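Probable tagatose 6-phosphate kinase (Sinorhizobium meliloti, PDB 3TXV) probably acts in tagatose 6-phosphate metabolism and is related to the GatZ/KbaZ subunit of tagatose-1,6-bisphosphate aldolase. Local coordinates at residues Asn55-Asp60 and Glu69-Phe74; Pro230-Gly235 and Arg276-Asp281. All coordinates share one frame; numbering follows the deposited sequence.

Both contacts belong to one closed barrel of eight parallel strands with helices around it, the TIM-barrel plan. Interaction 1 comes first along the chain and is complete before interaction 2 begins: it joins the loop that follows strand 48-53 to helix 68-81. Interaction 2 reaches across a longer interval, setting the loop after strand 223-227 against helix 272-280, which follows strand 261-264. Their centres lie about 30 Å apart on opposite sides of the centre of the chain, and their nearest atoms are about 14 Å apart, with no touch between them. Early in the barrel, interaction 1 closes one beta-alpha unit on itself; late in it, interaction 2 joins two successive units.

Interaction 1: Asn55-Asp60 and Glu69-Phe74; sequences NQVNQD and EDFTRF
In the beta-alpha unit formed by strand 48-53 and helix 68-81, Gln56 and Val57 of the connecting loop meet Phe71 on the helix. The apolar part is a single pair, Val57 CG1 against Phe71 CD1 at 4.0 Å, with the two side chains crossing at about a right angle. Phe71 reaches the loop because its CG is anti to the backbone N (chi1 -164°), which carries the ring out from the helix. Beside it the extended side chain of Gln56 brings its terminal amide up to the CE1 corner of the ring, the two planes 75° apart. No hydrogen bond joins the segments, and the buried surface is modest, 104 Å².

Such a turn back from strand to helix is the repeating step of a beta/alpha barrel, and here the helix also faces the sheet: Phe71 packs on Leu91 of strand 89-96, a position suited to a large, wholly apolar ring. A beta-branched valine fits the extended backbone at Val57, whose carbonyl O accepts a hydrogen bond from Tyr120 OH. The amide of Asn58 suits the turn beyond, since ND2 bonds to Cys54 O while OD1 receives a weak bond from Asp60 N at 3.1 Å. On the helix, Asp70 O accepts from both Phe74 N and Arg73 N.

Interaction 2: Pro230-Gly235 and Arg276-Asp281; sequences PGVEFG and RELVAD
Leu278 of helix 272-280 pushes its two methyls against Pro230 and Val232, residues of the loop that leaves strand 223-227 in this beta/alpha barrel. The helix follows the next strand of the barrel, 261-264, so the contact joins two successive beta-alpha units instead of the two ends of one. CD2 takes the proline, lying 4.1 Å from Pro230 CB, and CD1 takes the valine, 4.4 Å from Val232 CG1. CD1 stands anti to CA (chi2 165°) and extends the chain toward Val232, while CD2 branches off to the proline. A branched, flexible apolar side chain suits this place, and the compact proline ring and the beta-branched valine offer it stiff surfaces on the loop.

Pro230, Val232 and Leu278 are all buried, and this cluster is the tightly packed part. Strand 283-288 adds to it, Phe283 touching both Pro230 and Leu278, and Leu286 lying against Leu278 as well, while Val232 also has Gln270 as a neighbour. Between the two loop residues the chain turns at Gly231, whose positive phi of 90° is one that glycine adopts easily.

Farther out the segments part and meet solvent. Glu233 on the loop and Ala280 on the helix are exposed, places where a charged chain and a small methyl cost little, and no hydrogen bond crosses between the segments, which bury only 95 Å² together. The helix runs out here: Ala280 N still bonds to Arg276 O at 3.1 Å, and Asp281, the first residue to leave helical geometry, keeps its N bonded to Glu277 O at 2.9 Å while its OD2 is hydrogen-bonded to Tyr242 OH.

Interaction 1: Asn55-Asp60 and Glu69-Phe74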
loop_
_atom_site.group_PDB
_atom_site.type_symbol
_atom_site.label_atom_id
_atom_site.label_comp_id
_atom_site.label_asym_id
_atom_site.label_seq_id
_atom_site.Cartn_x
_atom_site.Cartn_y
_atom_site.Cartn_z
ATOM N N ASN A 55 5.783 0.567 -10.607
ATOM C CA ASN A 55 5.534 1.973 -10.989
ATOM C C ASN A 55 6.114 3.036 -10.062
ATOM O O ASN A 55 6.695 4.019 -10.507
ATOM C CB ASN A 55 4.038 2.208 -11.045
ATOM C CG ASN A 55 3.410 1.775 -12.360
ATOM O OD1 ASN A 55 4.076 1.488 -13.371
ATOM N ND2 ASN A 55 2.087 1.748 -12.352
ATOM N N GLN A 56 5.915 2.833 -8.769
ATOM C CA GLN A 56 6.323 3.766 -7.744
ATOM C C GLN A 56 7.849 3.906 -7.735
ATOM O O GLN A 56 8.356 5.023 -7.683
ATOM C CB GLN A 56 5.765 3.266 -6.396
ATOM C CG GLN A 56 5.930 4.161 -5.168
ATOM C CD GLN A 56 5.574 3.417 -3.867
ATOM O OE1 GLN A 56 6.102 3.719 -2.779
ATOM N NE2 GLN A 56 4.681 2.429 -3.982
ATOM N N VAL A 57 8.572 2.783 -7.801
ATOM C CA VAL A 57 10.025 2.795 -7.649
ATOM C C VAL A 57 10.724 1.750 -8.503
ATOM O O VAL A 57 10.439 0.568 -8.395
ATOM C CB VAL A 57 10.502 2.680 -6.143
ATOM C CG1 VAL A 57 9.574 3.463 -5.181
ATOM C CG2 VAL A 57 10.726 1.214 -5.678
ATOM N N ASN A 58 11.646 2.195 -9.351
ATOM C CA ASN A 58 12.396 1.297 -10.224
ATOM C C ASN A 58 13.672 1.979 -10.679
ATOM O O ASN A 58 13.857 3.149 -10.386
ATOM C CB ASN A 58 11.546 0.853 -11.427
ATOM C CG ASN A 58 10.950 2.020 -12.195
ATOM O OD1 ASN A 58 11.667 2.886 -12.714
ATOM N ND2 ASN A 58 9.624 2.045 -12.280
ATOM N N GLN A 59 14.532 1.261 -11.404
ATOM C CA GLN A 59 15.840 1.779 -11.818
ATOM C C GLN A 59 15.765 3.152 -12.441
ATOM O O GLN A 59 16.695 3.943 -12.273
ATOM C CB GLN A 59 16.541 0.829 -12.802
ATOM C CG GLN A 59 15.934 0.792 -14.215
ATOM C CD GLN A 59 14.807 -0.204 -14.317
ATOM O OE1 GLN A 59 14.160 -0.508 -13.311
ATOM N NE2 GLN A 59 14.575 -0.740 -15.527
ATOM N N ASP A 60 14.664 3.415 -13.156
ATOM C CA ASP A 60 14.464 4.656 -13.918
ATOM C C ASP A 60 13.918 5.795 -13.072
ATOM O O ASP A 60 13.796 6.925 -13.564
ATOM C CB ASP A 60 13.538 4.442 -15.122
ATOM C CG ASP A 60 14.205 3.669 -16.261
ATOM O OD1 ASP A 60 13.443 3.037 -17.045
ATOM O OD2 ASP A 60 15.464 3.690 -16.372
ATOM N N GLU A 69 17.160 1.472 -4.330
ATOM C CA GLU A 69 18.179 1.861 -3.369
ATOM C C GLU A 69 17.721 3.112 -2.631
ATOM O O GLU A 69 17.791 3.158 -1.410
ATOM C CB GLU A 69 19.543 2.066 -4.063
ATOM C CG GLU A 69 20.796 2.056 -3.146
ATOM C CD GLU A 69 20.927 0.783 -2.291
ATOM O OE1 GLU A 69 20.899 -0.343 -2.864
ATOM O OE2 GLU A 69 21.061 0.916 -1.040
ATOM N N ASP A 70 17.237 4.108 -3.366
ATOM C CA ASP A 70 16.720 5.338 -2.754
ATOM C C ASP A 70 15.707 4.987 -1.654
ATOM O O ASP A 70 15.806 5.453 -0.503
ATOM C CB ASP A 70 16.067 6.253 -3.803
ATOM C CG ASP A 70 17.088 6.921 -4.747
ATOM O OD1 ASP A 70 18.283 7.081 -4.371
ATOM O OD2 ASP A 70 16.686 7.300 -5.873
ATOM N N PHE A 71 14.759 4.129 -2.013
ATOM C CA PHE A 71 13.708 3.708 -1.111
ATOM C C PHE A 71 14.269 3.074 0.137
ATOM O O PHE A 71 13.755 3.270 1.238
ATOM C CB PHE A 71 12.783 2.708 -1.811
ATOM C CG PHE A 71 11.484 2.504 -1.105
ATOM C CD1 PHE A 71 10.439 3.372 -1.301
ATOM C CD2 PHE A 71 11.317 1.460 -0.237
ATOM C CE1 PHE A 71 9.266 3.196 -0.646
ATOM C CE2 PHE A 71 10.140 1.275 0.412
ATOM C CZ PHE A 71 9.114 2.141 0.210
ATOM N N THR A 72 15.330 2.310 -0.049
ATOM C CA THR A 72 15.892 1.521 1.022
ATOM C C THR A 72 16.557 2.375 2.093
ATOM O O THR A 72 16.755 1.926 3.211
ATOM C CB THR A 72 16.923 0.543 0.484
ATOM O OG1 THR A 72 16.936 -0.596 1.338
ATOM N N ARG A 73 16.902 3.604 1.741
ATOM C CA ARG A 73 17.607 4.471 2.645
ATOM C C ARG A 73 16.629 5.507 3.180
ATOM O O ARG A 73 16.717 5.917 4.335
ATOM C CB ARG A 73 18.787 5.124 1.917
ATOM N N PHE A 74 15.708 5.931 2.321
ATOM C CA PHE A 74 14.511 6.663 2.729
ATOM C C PHE A 74 13.831 6.023 3.958
ATOM O O PHE A 74 13.735 6.640 5.014
ATOM C CB PHE A 74 13.555 6.719 1.529
ATOM C CG PHE A 74 12.223 7.363 1.819
ATOM C CD1 PHE A 74 12.105 8.751 1.869
ATOM C CD2 PHE A 74 11.088 6.577 2.002
ATOM C CE1 PHE A 74 10.893 9.334 2.136
ATOM C CE2 PHE A 74 9.871 7.156 2.265
ATOM C CZ PHE A 74 9.759 8.531 2.330
#

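Interaction 2: Pro230-Gly235 and Arg276-Asp281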
loop_
_atom_site.group_PDB
_atom_site.type_symbol
_atom_site.label_atom_id
_atom_site.label_comp_id
_atom_site.label_asym_id
_atom_site.label_seq_id
_atom_site.Cartn_x
_atom_site.Cartn_y
_atom_site.Cartn_z
ATOM N N PRO A 230 -10.673 -12.272 -2.733
ATOM C CA PRO A 230 -11.523 -12.951 -1.750
ATOM C C PRO A 230 -12.937 -12.341 -1.625
ATOM O O PRO A 230 -13.753 -12.839 -0.834
ATOM C CB PRO A 230 -10.756 -12.759 -0.437
ATOM C CG PRO A 230 -9.711 -11.663 -0.735
ATOM C CD PRO A 230 -9.915 -11.174 -2.121
ATOM N N GLY A 231 -13.208 -11.282 -2.403
ATOM C CA GLY A 231 -14.483 -10.571 -2.380
ATOM C C GLY A 231 -14.439 -9.449 -1.350
ATOM O O GLY A 231 -15.153 -9.479 -0.346
ATOM N N VAL A 232 -13.541 -8.486 -1.559
ATOM C CA VAL A 232 -13.605 -7.193 -0.879
ATOM C C VAL A 232 -13.413 -6.168 -1.966
ATOM O O VAL A 232 -12.453 -6.267 -2.715
ATOM C CB VAL A 232 -12.511 -7.010 0.204
ATOM C CG1 VAL A 232 -12.767 -7.924 1.400
ATOM C CG2 VAL A 232 -11.099 -7.184 -0.379
ATOM N N GLU A 233 -14.347 -5.225 -2.096
ATOM C CA GLU A 233 -14.166 -4.058 -2.963
ATOM C C GLU A 233 -14.320 -2.826 -2.056
ATOM O O GLU A 233 -14.787 -2.950 -0.915
ATOM C CB GLU A 233 -15.170 -4.045 -4.163
ATOM C CG GLU A 233 -15.238 -5.312 -5.123
ATOM C CD GLU A 233 -15.274 -4.989 -6.690
ATOM O OE1 GLU A 233 -14.975 -5.876 -7.537
ATOM O OE2 GLU A 233 -15.566 -3.829 -7.092
ATOM N N PHE A 234 -13.904 -1.651 -2.532
ATOM C CA PHE A 234 -14.407 -0.363 -1.984
ATOM C C PHE A 234 -14.593 0.671 -3.096
ATOM O O PHE A 234 -13.827 0.698 -4.055
ATOM C CB PHE A 234 -13.536 0.190 -0.851
ATOM C CG PHE A 234 -12.125 0.436 -1.240
ATOM C CD1 PHE A 234 -11.141 -0.487 -0.919
ATOM C CD2 PHE A 234 -11.768 1.596 -1.923
ATOM C CE1 PHE A 234 -9.821 -0.270 -1.298
ATOM C CE2 PHE A 234 -10.453 1.836 -2.322
ATOM C CZ PHE A 234 -9.478 0.913 -2.021
ATOM N N GLY A 235 -15.622 1.506 -2.986
ATOM C CA GLY A 235 -15.914 2.517 -4.028
ATOM C C GLY A 235 -15.517 3.900 -3.574
ATOM O O GLY A 235 -14.752 4.020 -2.630
ATOM N N ARG A 276 -10.283 -9.822 10.779
ATOM C CA ARG A 276 -9.863 -10.969 11.612
ATOM C C ARG A 276 -10.251 -12.259 10.899
ATOM O O ARG A 276 -9.469 -13.222 10.831
ATOM C CB ARG A 276 -10.475 -10.905 13.028
ATOM N N GLU A 277 -11.450 -12.252 10.337
ATOM C CA GLU A 277 -11.915 -13.378 9.568
ATOM C C GLU A 277 -11.018 -13.601 8.341
ATOM O O GLU A 277 -10.683 -14.751 8.003
ATOM C CB GLU A 277 -13.391 -13.200 9.182
ATOM C CG GLU A 277 -14.362 -13.231 10.380
ATOM C CD GLU A 277 -15.851 -13.274 9.983
ATOM O OE1 GLU A 277 -16.193 -13.129 8.786
ATOM O OE2 GLU A 277 -16.702 -13.462 10.880
ATOM N N LEU A 278 -10.587 -12.525 7.688
ATOM C CA LEU A 278 -9.757 -12.722 6.508
ATOM C C LEU A 278 -8.517 -13.543 6.853
ATOM O O LEU A 278 -8.143 -14.444 6.103
ATOM C CB LEU A 278 -9.381 -11.405 5.846
ATOM C CG LEU A 278 -10.316 -10.866 4.755
ATOM C CD1 LEU A 278 -10.018 -9.406 4.464
ATOM C CD2 LEU A 278 -10.273 -11.647 3.443
ATOM N N VAL A 279 -7.912 -13.249 8.005
ATOM C CA VAL A 279 -6.670 -13.887 8.419
ATOM C C VAL A 279 -6.913 -15.338 8.759
ATOM O O VAL A 279 -6.309 -16.217 8.148
ATOM C CB VAL A 279 -6.029 -13.198 9.610
ATOM C CG1 VAL A 279 -4.886 -14.052 10.147
ATOM C CG2 VAL A 279 -5.526 -11.833 9.197
ATOM N N ALA A 280 -7.787 -15.586 9.734
ATOM C CA ALA A 280 -8.288 -16.926 10.011
ATOM C C ALA A 280 -8.469 -17.778 8.726
ATOM O O ALA A 280 -7.906 -18.886 8.622
ATOM C CB ALA A 280 -9.599 -16.817 10.764
ATOM N N ASP A 281 -9.222 -17.263 7.746
ATOM C CA ASP A 281 -9.475 -18.029 6.503
ATOM C C ASP A 281 -8.296 -18.079 5.526
ATOM O O ASP A 281 -8.432 -18.540 4.391
ATOM C CB ASP A 281 -10.730 -17.533 5.803
ATOM C CG ASP A 281 -11.889 -17.469 6.727
ATOM O OD1 ASP A 281 -11.849 -18.175 7.763
ATOM O OD2 ASP A 281 -12.833 -16.708 6.441
#